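Alginate lyase (Aplysia kurodai, PDB 5GMT) probably cleaves alginate as a family 14 polysaccharide lyase, with specificity for polymannuronate, its chains of beta-D-mannuronic acid. Local coordinates at residues M142-G147 with G176-R181. Numbering follows the deposited sequence.
Sequences MWRKDG and GQSLGR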
loop_
_atom_site.group_PDB
_atom_site.type_symbol
_atom_site.label_atom_id
_atom_site.label_comp_id
_atom_site.label_asym_id
_atom_site.label_seq_id
_atom_site.Cartn_x
_atom_site.Cartn_y
_atom_site.Cartn_z
ATOM N N MET A 142 -0.325 5.604 -3.190
ATOM C CA MET A 142 0.680 6.656 -3.173
ATOM C C MET A 142 0.020 7.957 -2.790
ATOM O O MET A 142 -1.176 8.127 -3.016
ATOM C CB MET A 142 1.375 6.807 -4.532
ATOM C CG MET A 142 2.597 5.915 -4.717
ATOM S SD MET A 142 3.630 6.416 -6.119
ATOM C CE MET A 142 4.207 8.023 -5.583
ATOM N N TRP A 143 0.781 8.861 -2.181
ATOM C CA TRP A 143 0.359 10.256 -2.164
ATOM C C TRP A 143 1.111 10.956 -3.276
ATOM O O TRP A 143 2.075 10.421 -3.840
ATOM C CB TRP A 143 0.600 10.937 -0.804
ATOM C CG TRP A 143 2.038 11.242 -0.465
ATOM C CD1 TRP A 143 2.771 12.339 -0.851
ATOM C CD2 TRP A 143 2.904 10.455 0.358
ATOM N NE1 TRP A 143 4.044 12.263 -0.334
ATOM C CE2 TRP A 143 4.149 11.120 0.420
ATOM C CE3 TRP A 143 2.749 9.245 1.047
ATOM C CZ2 TRP A 143 5.233 10.613 1.138
ATOM C CZ3 TRP A 143 3.827 8.748 1.768
ATOM C CH2 TRP A 143 5.055 9.430 1.803
ATOM N N ARG A 144 0.626 12.136 -3.622
ATOM C CA ARG A 144 1.229 12.921 -4.671
ATOM C C ARG A 144 1.301 14.355 -4.201
ATOM O O ARG A 144 1.074 14.646 -3.020
ATOM C CB ARG A 144 0.422 12.813 -5.969
ATOM C CG ARG A 144 0.456 11.437 -6.626
ATOM C CD ARG A 144 1.768 11.198 -7.368
ATOM N NE ARG A 144 1.839 9.853 -7.939
ATOM C CZ ARG A 144 2.894 9.370 -8.596
ATOM N NH1 ARG A 144 2.884 8.129 -9.070
ATOM N NH2 ARG A 144 3.963 10.135 -8.782
ATOM N N LYS A 145 1.643 15.238 -5.130
ATOM C CA LYS A 145 1.576 16.671 -4.904
ATOM C C LYS A 145 0.307 17.061 -4.146
ATOM O O LYS A 145 -0.783 16.594 -4.479
ATOM C CB LYS A 145 1.631 17.379 -6.260
ATOM C CG LYS A 145 1.473 18.865 -6.213
ATOM C CD LYS A 145 1.215 19.425 -7.611
ATOM C CE LYS A 145 2.162 18.807 -8.642
ATOM N NZ LYS A 145 1.895 19.307 -10.021
ATOM N N ASP A 146 0.457 17.903 -3.124
ATOM C CA ASP A 146 -0.671 18.427 -2.341
ATOM C C ASP A 146 -1.463 17.348 -1.597
ATOM O O ASP A 146 -2.595 17.581 -1.164
ATOM C CB ASP A 146 -1.615 19.234 -3.243
ATOM C CG ASP A 146 -0.900 20.371 -3.970
ATOM O OD1 ASP A 146 -0.004 20.996 -3.359
ATOM O OD2 ASP A 146 -1.224 20.630 -5.152
ATOM N N GLY A 147 -0.868 16.170 -1.430
ATOM C CA GLY A 147 -1.549 15.100 -0.729
ATOM C C GLY A 147 -2.613 14.342 -1.519
ATOM O O GLY A 147 -3.320 13.500 -0.949
ATOM N N GLY A 176 4.876 1.912 -11.754
ATOM C CA GLY A 176 3.493 1.585 -11.463
ATOM C C GLY A 176 2.495 2.419 -12.245
ATOM O O GLY A 176 2.823 3.515 -12.710
ATOM N N GLN A 177 1.282 1.889 -12.407
ATOM C CA GLN A 177 0.192 2.638 -13.019
ATOM C C GLN A 177 -0.499 3.473 -11.949
ATOM O O GLN A 177 -0.760 2.981 -10.854
ATOM C CB GLN A 177 -0.810 1.690 -13.691
ATOM C CG GLN A 177 -0.159 0.579 -14.495
ATOM C CD GLN A 177 0.754 1.131 -15.570
ATOM O OE1 GLN A 177 0.353 2.001 -16.347
ATOM N NE2 GLN A 177 1.990 0.657 -15.598
ATOM N N SER A 178 -0.773 4.737 -12.244
ATOM C CA SER A 178 -1.506 5.582 -11.302
ATOM C C SER A 178 -2.986 5.499 -11.615
ATOM O O SER A 178 -3.417 5.904 -12.697
ATOM C CB SER A 178 -1.029 7.037 -11.366
ATOM O OG SER A 178 0.309 7.131 -10.919
ATOM N N LEU A 179 -3.755 4.963 -10.672
ATOM C CA LEU A 179 -5.205 4.840 -10.843
ATOM C C LEU A 179 -5.946 5.702 -9.832
ATOM O O LEU A 179 -5.712 5.608 -8.620
ATOM C CB LEU A 179 -5.641 3.380 -10.698
ATOM C CG LEU A 179 -5.236 2.548 -11.922
ATOM C CD1 LEU A 179 -4.431 1.349 -11.471
ATOM C CD2 LEU A 179 -6.454 2.102 -12.697
ATOM N N GLY A 180 -6.831 6.548 -10.344
ATOM C CA GLY A 180 -7.687 7.351 -9.498
ATOM C C GLY A 180 -7.002 8.509 -8.803
ATOM O O GLY A 180 -7.477 8.959 -7.766
ATOM N N ARG A 181 -5.896 8.995 -9.356
ATOM C CA ARG A 181 -5.148 10.067 -8.702
ATOM C C ARG A 181 -6.032 11.285 -8.497
ATOM O O ARG A 181 -6.680 11.768 -9.431
ATOM C CB ARG A 181 -3.899 10.445 -9.502
ATOM C CG ARG A 181 -2.971 11.425 -8.774
ATOM C CD ARG A 181 -1.855 11.927 -9.689
ATOM N NE ARG A 181 -0.963 10.852 -10.127
ATOM C CZ ARG A 181 0.048 11.031 -10.972
ATOM N NH1 ARG A 181 0.283 12.240 -11.473
ATOM N NH2 ARG A 181 0.813 10.012 -11.331
#
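S178 brings its hydroxyl up to the end of R144, with OG of S178 3.3 Å from NH1 of R144 and oblique to that guanidinium. The same OG accepts a hydrogen bond from NH2 of R181, 3.0 Å long and fairly straight at 160°, the oxygen lying close to the R181 guanidinium plane. Past the turn at G180, R181 reaches back over R144: its CG is anti to the backbone N (chi1 -172°), and a bend at chi3 brings the guanidinium round. The two arginine side chains cross at about a right angle, and their guanidinium planes are tilted 34° apart. NH2 of R181 sits over one face of the R144 group, toward its rim, 3.5 Å from CZ of R144, while CE of M142 covers the centre of the opposite face. The carboxylate of E150 probably offsets the two positive charges: OE1 forms salt bridges with NE of both arginines, and OE2 is hydrogen-bonded to OG of S178. E150 belongs to strand 149-154, which runs between strands 136-143 and 177-179, so two arginines and a serine gather round one carboxylate of the strand between them, on one antiparallel sheet of the concanavalin-like fold.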